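Local coordinates for Nadp(h)-dependent ketose reductase (Bemisia argentifolii, PDB 1E3J), which reduces ketoses such as fructose using NADPH, as a zinc-containing member of the alcohol dehydrogenase family related to sorbitol dehydrogenase, at residues Lys252-Gly257 with Leu267-Met272; Ile175-Ile180 with Arg203-Ala208; His159-Ala164 with Val185-Ala190. All blocks are in the same frame, centred on the assembly; numbering follows the deposited sequence.

All three contacts are buried and lie in the nucleotide-binding half of the chain, away from both zinc sites. Contact 2 and contact 3 share helix 179-190: contact 2 uses the glycine-rich turn at its start, contact 3 its C-terminal half. Contact 1 packs helix 251-260 against strand 266-269, whose other face meets helix 151-164 of contact 3, with Met268 SD 3.6 Å from Ala164 CB. Contact 1 is branched aliphatic packing and contact 3 a close helix pair joined by one sulfur; both border the second subunit. Contact 2, with the partly exposed Arg204, differs in gathering polar groups round a phosphate ion, where the fold would receive its cofactor.

Contact 1: Lys252-Gly257 with Leu267-Met272; sequences KCITIG and LMLVGM
Ile254 and Leu267 meet with their side chains crossed at about a right angle, one from helix 251-260 and the other from strand 266-269. In Leu267, CG stands anti to the backbone N (chi1 169°), and chi2 near 54° then puts CD2 against the helix backbone. There Leu267 CD2 lies 4.0 Å from the carbonyl oxygen of Ile254 and 4.1 Å from Ile254 CG2. Leu267 CD2 also comes within 4.3 Å of Gly257 C, on a stretch of helix where no side chain intervenes, and the CA atoms of Gly257 and Leu267 are 6.6 Å apart. Ile254 itself is split in its duties: CG2 leans over Leu267, while the longer branch brings Ile254 CD1 to 4.3 Å from CD2 of Leu269. Leu281 of the second subunit packs on both Ile254 and Leu269, extending the apolar cluster across the interface. The axes of helix 252-257 and strand 267-269 approach to 9.8 Å and run nearly antiparallel, at 155°. Helix 251-260 and strand 266-269 are the second and third elements of a beta-alpha-beta unit that starts with strand 243-246. Between helix and strand the attraction is thus van der Waals and hydrophobic: methyl groups lie against one another and against the helix backbone, where Gly257 adds no side chain, while the hydrogen bonds stay inside the helix and between neighbouring strands.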
loop_
_atom_site.group_PDB
_atom_site.type_symbol
_atom_site.label_atom_id
_atom_site.label_comp_id
_atom_site.label_asym_id
_atom_site.label_seq_id
_atom_site.Cartn_x
_atom_site.Cartn_y
_atom_site.Cartn_z
ATOM N N LYS A 252 -10.909 -21.805 -19.838
ATOM C CA LYS A 252 -12.351 -21.656 -19.595
ATOM C C LYS A 252 -12.558 -21.241 -18.140
ATOM O O LYS A 252 -13.414 -20.405 -17.838
ATOM C CB LYS A 252 -13.131 -22.941 -19.918
ATOM C CG LYS A 252 -13.220 -23.247 -21.424
ATOM C CD LYS A 252 -14.344 -24.252 -21.722
ATOM C CE LYS A 252 -14.322 -24.741 -23.179
ATOM N NZ LYS A 252 -13.275 -25.815 -23.396
ATOM N N CYS A 253 -11.736 -21.805 -17.258
ATOM C CA CYS A 253 -11.776 -21.463 -15.847
ATOM C C CYS A 253 -11.300 -20.025 -15.638
ATOM O O CYS A 253 -11.834 -19.310 -14.795
ATOM C CB CYS A 253 -10.909 -22.430 -15.050
ATOM S SG CYS A 253 -11.661 -24.068 -14.942
ATOM N N ILE A 254 -10.320 -19.580 -16.418
ATOM C CA ILE A 254 -9.838 -18.206 -16.250
ATOM C C ILE A 254 -10.882 -17.225 -16.770
ATOM O O ILE A 254 -11.061 -16.118 -16.219
ATOM C CB ILE A 254 -8.522 -17.980 -16.992
ATOM C CG1 ILE A 254 -7.407 -18.721 -16.252
ATOM C CG2 ILE A 254 -8.235 -16.487 -17.109
ATOM C CD1 ILE A 254 -6.113 -18.847 -17.031
ATOM N N THR A 255 -11.595 -17.653 -17.806
ATOM C CA THR A 255 -12.605 -16.799 -18.404
ATOM C C THR A 255 -13.704 -16.670 -17.373
ATOM O O THR A 255 -14.241 -15.606 -17.172
ATOM C CB THR A 255 -13.178 -17.416 -19.724
ATOM O OG1 THR A 255 -12.120 -17.577 -20.686
ATOM C CG2 THR A 255 -14.260 -16.507 -20.320
ATOM N N ILE A 256 -14.029 -17.761 -16.711
ATOM C CA ILE A 256 -15.063 -17.726 -15.695
ATOM C C ILE A 256 -14.591 -16.805 -14.563
ATOM O O ILE A 256 -15.359 -15.963 -14.073
ATOM C CB ILE A 256 -15.350 -19.171 -15.120
ATOM C CG1 ILE A 256 -16.173 -19.985 -16.124
ATOM C CG2 ILE A 256 -16.160 -19.083 -13.830
ATOM C CD1 ILE A 256 -16.456 -21.393 -15.670
ATOM N N GLY A 257 -13.330 -16.984 -14.153
ATOM C CA GLY A 257 -12.757 -16.189 -13.071
ATOM C C GLY A 257 -12.921 -14.712 -13.342
ATOM O O GLY A 257 -13.346 -13.960 -12.482
ATOM N N LEU A 267 -8.073 -11.489 -9.626
ATOM C CA LEU A 267 -7.983 -12.868 -10.056
ATOM C C LEU A 267 -6.521 -13.229 -9.883
ATOM O O LEU A 267 -5.672 -12.604 -10.519
ATOM C CB LEU A 267 -8.369 -12.948 -11.533
ATOM C CG LEU A 267 -8.068 -14.296 -12.214
ATOM C CD1 LEU A 267 -8.707 -15.438 -11.446
ATOM C CD2 LEU A 267 -8.621 -14.257 -13.658
ATOM N N MET A 268 -6.233 -14.195 -9.017
ATOM C CA MET A 268 -4.887 -14.634 -8.752
ATOM C C MET A 268 -4.642 -15.861 -9.624
ATOM O O MET A 268 -5.446 -16.803 -9.595
ATOM C CB MET A 268 -4.718 -15.065 -7.301
ATOM C CG MET A 268 -5.047 -14.012 -6.285
ATOM S SD MET A 268 -4.054 -12.544 -6.592
ATOM C CE MET A 268 -2.369 -13.260 -6.687
ATOM N N LEU A 269 -3.555 -15.840 -10.399
ATOM C CA LEU A 269 -3.183 -16.966 -11.266
ATOM C C LEU A 269 -2.145 -17.790 -10.520
ATOM O O LEU A 269 -1.029 -17.308 -10.244
ATOM C CB LEU A 269 -2.556 -16.475 -12.563
ATOM C CG LEU A 269 -3.506 -15.586 -13.353
ATOM C CD1 LEU A 269 -2.754 -14.986 -14.501
ATOM C CD2 LEU A 269 -4.709 -16.403 -13.825
ATOM N N VAL A 270 -2.517 -19.012 -10.169
ATOM C CA VAL A 270 -1.617 -19.884 -9.437
ATOM C C VAL A 270 -1.480 -21.222 -10.157
ATOM O O VAL A 270 -0.549 -21.960 -9.909
ATOM C CB VAL A 270 -2.129 -20.123 -8.023
ATOM C CG1 VAL A 270 -1.045 -20.764 -7.181
ATOM C CG2 VAL A 270 -2.539 -18.800 -7.404
ATOM N N GLY A 271 -2.393 -21.485 -11.089
ATOM C CA GLY A 271 -2.399 -22.729 -11.840
ATOM C C GLY A 271 -1.219 -23.120 -12.727
ATOM O O GLY A 271 -0.691 -24.229 -12.591
ATOM N N MET A 272 -0.801 -22.220 -13.615
ATOM C CA MET A 272 0.284 -22.481 -14.576
ATOM C C MET A 272 -0.397 -23.086 -15.808
ATOM O O MET A 272 -0.526 -24.305 -15.927
#

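Contact 2: Ile175-Ile180 with Arg203-Ala208; sequences IGAGPI and RRLEVA. With PO4 (phosphate ion), chain D.
Ala177 and Arg204 touch both directly and through a phosphate ion held between their segments. The direct contact is van der Waals packing. The carbonyl oxygen of Ala177 lies 3.4 Å from Arg204 CB, and the CB atoms of Ala177 and Arg204 are 3.9 Å apart, so the methyl and the carbonyl both rest on the base of the arginine chain. Leu205 adds a looser apolar touch, its CD2 4.4 Å from Ala177 CB, and also packs on strands 194-199 and 215-218. The polar part centres on the phosphate. Ala177 N donates a nearly straight hydrogen bond to phosphate O3 (2.9 Å, 163° at the hydrogen). The Arg204 chain, bent at chi2 (-135°), runs past the Ala177 carbonyl and delivers Arg204 NH2 to phosphate O1 at 3.0 Å, through a more bent bond of 146°. Phosphate O2 sits in the guanidinium plane, at its edge, 3.5 Å from Arg204 NE. The backbone amides of Arg200 and Ser201 bind the same ion, which is probably from the crystallisation liquor. At the backbone angles of Gly176 a side chain would jam against the preceding carbonyl oxygen, and Gly178 is the N-cap of helix 179-190. Gly176, Gly178 and Gly181 match the GxGxxG strand-turn-helix of a Rossmann fold, and an anion held by this turn, by the amides after strand 194-199 and by Arg204 is consistent with a site for the 2'-phosphate of NADP(H).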
loop_
_atom_site.group_PDB
_atom_site.type_symbol
_atom_site.label_atom_id
_atom_site.label_comp_id
_atom_site.label_asym_id
_atom_site.label_seq_id
_atom_site.Cartn_x
_atom_site.Cartn_y
_atom_site.Cartn_z
ATOM N N ILE A 175 -11.025 -21.882 -7.678
ATOM C CA ILE A 175 -11.375 -22.768 -8.775
ATOM C C ILE A 175 -10.392 -23.949 -8.806
ATOM O O ILE A 175 -9.186 -23.775 -9.011
ATOM C CB ILE A 175 -11.331 -22.026 -10.094
ATOM C CG1 ILE A 175 -12.314 -20.851 -10.028
ATOM C CG2 ILE A 175 -11.665 -22.987 -11.237
ATOM C CD1 ILE A 175 -12.176 -19.839 -11.159
ATOM N N GLY A 176 -10.915 -25.149 -8.567
ATOM C CA GLY A 176 -10.091 -26.350 -8.539
ATOM C C GLY A 176 -9.917 -26.871 -7.116
ATOM O O GLY A 176 -9.869 -26.094 -6.154
ATOM N N ALA A 177 -9.840 -28.185 -6.957
ATOM C CA ALA A 177 -9.677 -28.767 -5.644
ATOM C C ALA A 177 -8.531 -29.765 -5.605
ATOM O O ALA A 177 -8.553 -30.708 -4.822
ATOM C CB ALA A 177 -10.970 -29.431 -5.175
ATOM N N GLY A 178 -7.559 -29.588 -6.493
ATOM C CA GLY A 178 -6.365 -30.405 -6.426
ATOM C C GLY A 178 -5.564 -29.826 -5.228
ATOM O O GLY A 178 -6.069 -28.934 -4.500
ATOM N N PRO A 179 -4.319 -30.272 -4.998
ATOM C CA PRO A 179 -3.557 -29.737 -3.854
ATOM C C PRO A 179 -3.409 -28.216 -3.734
ATOM O O PRO A 179 -3.544 -27.671 -2.635
ATOM C CB PRO A 179 -2.211 -30.467 -3.954
ATOM C CG PRO A 179 -2.092 -30.777 -5.455
ATOM C CD PRO A 179 -3.502 -31.200 -5.807
ATOM N N ILE A 180 -3.161 -27.519 -4.833
ATOM C CA ILE A 180 -3.001 -26.068 -4.761
ATOM C C ILE A 180 -4.333 -25.392 -4.375
ATOM O O ILE A 180 -4.356 -24.460 -3.573
ATOM C CB ILE A 180 -2.436 -25.503 -6.103
ATOM C CG1 ILE A 180 -1.054 -26.125 -6.356
ATOM C CG2 ILE A 180 -2.250 -23.976 -6.032
ATOM C CD1 ILE A 180 -0.097 -25.998 -5.152
ATOM N N ARG A 203 -15.360 -35.971 -4.959
ATOM C CA ARG A 203 -14.552 -36.463 -3.853
ATOM C C ARG A 203 -13.610 -35.409 -3.281
ATOM O O ARG A 203 -13.563 -35.248 -2.070
ATOM C CB ARG A 203 -13.788 -37.744 -4.234
ATOM N N ARG A 204 -12.864 -34.667 -4.095
ATOM C CA ARG A 204 -12.013 -33.673 -3.441
ATOM C C ARG A 204 -12.767 -32.466 -2.930
ATOM O O ARG A 204 -12.260 -31.755 -2.067
ATOM C CB ARG A 204 -10.830 -33.229 -4.283
ATOM C CG ARG A 204 -10.989 -33.321 -5.741
ATOM C CD ARG A 204 -9.713 -33.936 -6.275
ATOM N NE ARG A 204 -9.625 -33.757 -7.706
ATOM C CZ ARG A 204 -8.727 -34.359 -8.471
ATOM N NH1 ARG A 204 -7.837 -35.186 -7.928
ATOM N NH2 ARG A 204 -8.729 -34.131 -9.783
ATOM N N LEU A 205 -13.980 -32.239 -3.422
ATOM C CA LEU A 205 -14.730 -31.116 -2.907
ATOM C C LEU A 205 -15.059 -31.485 -1.474
ATOM O O LEU A 205 -15.246 -30.626 -0.610
ATOM C CB LEU A 205 -15.992 -30.860 -3.729
ATOM C CG LEU A 205 -15.688 -29.995 -4.973
ATOM C CD1 LEU A 205 -16.899 -29.931 -5.888
ATOM C CD2 LEU A 205 -15.264 -28.564 -4.539
ATOM N N GLU A 206 -15.080 -32.782 -1.209
ATOM C CA GLU A 206 -15.353 -33.245 0.135
ATOM C C GLU A 206 -14.167 -32.838 1.017
ATOM O O GLU A 206 -14.353 -32.398 2.148
ATOM C CB GLU A 206 -15.534 -34.761 0.139
ATOM C CG GLU A 206 -15.779 -35.344 1.509
ATOM C CD GLU A 206 -17.158 -35.978 1.627
ATOM O OE1 GLU A 206 -17.483 -36.870 0.784
ATOM O OE2 GLU A 206 -17.909 -35.584 2.560
ATOM N N VAL A 207 -12.946 -33.004 0.516
ATOM C CA VAL A 207 -11.790 -32.570 1.304
ATOM C C VAL A 207 -11.848 -31.028 1.443
ATOM O O VAL A 207 -11.633 -30.487 2.524
ATOM C CB VAL A 207 -10.465 -32.953 0.641
ATOM C CG1 VAL A 207 -9.334 -32.664 1.602
ATOM C CG2 VAL A 207 -10.472 -34.454 0.280
ATOM N N ALA A 208 -12.182 -30.338 0.358
ATOM C CA ALA A 208 -12.275 -28.884 0.381
ATOM C C ALA A 208 -13.181 -28.439 1.533
ATOM O O ALA A 208 -12.871 -27.479 2.275
ATOM C CB ALA A 208 -12.812 -28.405 -0.910
HETATM P P PO4 D . -10.648 -30.780 -10.045
HETATM O O1 PO4 D . -9.763 -31.558 -10.947
HETATM O O2 PO4 D . -11.749 -31.649 -9.557
HETATM O O3 PO4 D . -9.867 -30.293 -8.886
HETATM O O4 PO4 D . -11.216 -29.624 -10.798
#

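Contact 3: His159-Ala164 with Val185-Ala190; sequences HACRRA and VLAAKA
Cys161 swings SG beside its own backbone N, opposite the carbonyl carbon (chi1 -74°), and this torsion lays the sulfur on the surface of helix 179-190 at Ala187 and Ala188. It arrives over the backbone between the two alanines: Cys161 SG is 3.5 Å from Ala188 N and 3.6 Å from Ala188 CA. The two methyls border it, Ala187 CB at 3.8 Å and Ala188 CB at 3.9 Å from Cys161 SG. Small residues meet here, consistent with the close approach of the helices: the CA atoms of Cys161 and Ala188 are 6.2 Å apart. Ala187 directs its methyl at helix 151-164, whereas that of Ala188 also reaches Val195 of strand 194-199, tying the helix pair to the parallel sheet beside it.

His159, Arg162, Arg163 and Lys189 take no part across the pair. Within helix 151-164, His159 lies one turn from Arg163, and Arg163 CG sits 3.7 Å above one face of the His159 imidazole, offset toward the rim. These two residues lead on to the second subunit: His159 NE2 hydrogen-bonds Glu288 of that subunit, and Arg163 NH2 forms a salt bridge with its Asp290. Within the chain, Arg162 pairs with Asp300, and Lys189 with Asp214, so each of these two charges is matched by an acid beyond the helix pair.

The chemistry across the helices is therefore dispersion between a thiol, two alanine methyls and the Ala188 backbone. The sulfur makes no hydrogen bond across the pair, so its fit depends on shape, while His159 and Arg163 link helix 151-164 to the second subunit.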
loop_
_atom_site.group_PDB
_atom_site.type_symbol
_atom_site.label_atom_id
_atom_site.label_comp_id
_atom_site.label_asym_id
_atom_site.label_seq_id
_atom_site.Cartn_x
_atom_site.Cartn_y
_atom_site.Cartn_z
ATOM N N HIS A 159 1.005 -17.129 -0.002
ATOM C CA HIS A 159 1.498 -16.112 -0.903
ATOM C C HIS A 159 0.366 -15.585 -1.766
ATOM O O HIS A 159 0.216 -14.362 -1.931
ATOM C CB HIS A 159 2.603 -16.664 -1.789
ATOM C CG HIS A 159 3.274 -15.625 -2.626
ATOM N ND1 HIS A 159 3.757 -14.440 -2.102
ATOM C CD2 HIS A 159 3.579 -15.606 -3.945
ATOM C CE1 HIS A 159 4.337 -13.744 -3.062
ATOM N NE2 HIS A 159 4.242 -14.427 -4.193
ATOM N N ALA A 160 -0.448 -16.492 -2.313
ATOM C CA ALA A 160 -1.563 -16.042 -3.146
ATOM C C ALA A 160 -2.547 -15.215 -2.314
ATOM O O ALA A 160 -3.033 -14.190 -2.790
ATOM C CB ALA A 160 -2.267 -17.225 -3.788
ATOM N N CYS A 161 -2.817 -15.617 -1.066
ATOM C CA CYS A 161 -3.752 -14.833 -0.255
ATOM C C CYS A 161 -3.213 -13.441 0.057
ATOM O O CYS A 161 -3.940 -12.434 -0.082
ATOM C CB CYS A 161 -4.111 -15.545 1.053
ATOM S SG CYS A 161 -5.237 -16.958 0.785
ATOM N N ARG A 162 -1.942 -13.371 0.443
ATOM C CA ARG A 162 -1.350 -12.092 0.772
ATOM C C ARG A 162 -1.236 -11.204 -0.430
ATOM O O ARG A 162 -1.494 -10.030 -0.338
ATOM C CB ARG A 162 0.010 -12.259 1.436
ATOM C CG ARG A 162 -0.064 -13.012 2.765
ATOM C CD ARG A 162 1.332 -13.247 3.311
ATOM N NE ARG A 162 1.884 -12.051 3.937
ATOM C CZ ARG A 162 3.172 -11.870 4.232
ATOM N NH1 ARG A 162 4.084 -12.800 3.952
ATOM N NH2 ARG A 162 3.540 -10.765 4.859
ATOM N N ARG A 163 -0.887 -11.742 -1.586
ATOM C CA ARG A 163 -0.823 -10.842 -2.725
ATOM C C ARG A 163 -2.225 -10.307 -3.065
ATOM O O ARG A 163 -2.356 -9.183 -3.566
ATOM C CB ARG A 163 -0.227 -11.527 -3.959
ATOM C CG ARG A 163 1.304 -11.659 -3.903
ATOM C CD ARG A 163 1.888 -11.473 -5.311
ATOM N NE ARG A 163 1.827 -10.066 -5.685
ATOM C CZ ARG A 163 1.646 -9.611 -6.919
ATOM N NH1 ARG A 163 1.496 -10.440 -7.935
ATOM N NH2 ARG A 163 1.638 -8.307 -7.121
ATOM N N ALA A 164 -3.270 -11.096 -2.803
ATOM C CA ALA A 164 -4.614 -10.628 -3.115
ATOM C C ALA A 164 -5.184 -9.814 -1.931
ATOM O O ALA A 164 -6.245 -9.263 -2.040
ATOM C CB ALA A 164 -5.540 -11.813 -3.405
ATOM N N VAL A 185 -7.657 -22.951 0.024
ATOM C CA VAL A 185 -8.847 -22.933 0.877
ATOM C C VAL A 185 -8.402 -22.764 2.308
ATOM O O VAL A 185 -8.934 -21.914 3.057
ATOM C CB VAL A 185 -9.692 -24.236 0.746
ATOM C CG1 VAL A 185 -10.698 -24.342 1.913
ATOM C CG2 VAL A 185 -10.457 -24.233 -0.587
ATOM N N LEU A 186 -7.430 -23.574 2.694
ATOM C CA LEU A 186 -6.869 -23.525 4.042
ATOM C C LEU A 186 -6.306 -22.114 4.382
ATOM O O LEU A 186 -6.651 -21.539 5.424
ATOM C CB LEU A 186 -5.761 -24.585 4.180
ATOM C CG LEU A 186 -6.255 -26.063 4.140
ATOM C CD1 LEU A 186 -5.085 -27.008 4.009
ATOM C CD2 LEU A 186 -7.009 -26.365 5.438
ATOM N N ALA A 187 -5.471 -21.559 3.500
ATOM C CA ALA A 187 -4.889 -20.244 3.748
ATOM C C ALA A 187 -5.981 -19.161 3.796
ATOM O O ALA A 187 -6.006 -18.347 4.693
ATOM C CB ALA A 187 -3.832 -19.896 2.654
ATOM N N ALA A 188 -6.905 -19.199 2.853
ATOM C CA ALA A 188 -7.955 -18.208 2.797
ATOM C C ALA A 188 -8.855 -18.266 4.041
ATOM O O ALA A 188 -9.258 -17.208 4.587
ATOM C CB ALA A 188 -8.757 -18.382 1.528
ATOM N N LYS A 189 -9.154 -19.475 4.510
ATOM C CA LYS A 189 -9.979 -19.580 5.707
ATOM C C LYS A 189 -9.134 -19.109 6.881
ATOM O O LYS A 189 -9.633 -18.409 7.770
ATOM C CB LYS A 189 -10.440 -21.021 5.957
ATOM C CG LYS A 189 -11.452 -21.522 4.939
ATOM C CD LYS A 189 -12.739 -20.706 4.961
ATOM C CE LYS A 189 -13.375 -20.628 6.385
ATOM N NZ LYS A 189 -14.467 -19.562 6.408
ATOM N N ALA A 190 -7.858 -19.490 6.905
ATOM C CA ALA A 190 -7.043 -19.026 8.002
ATOM C C ALA A 190 -6.975 -17.480 7.991
ATOM O O ALA A 190 -6.820 -16.867 9.040
ATOM C CB ALA A 190 -5.633 -19.625 7.921
#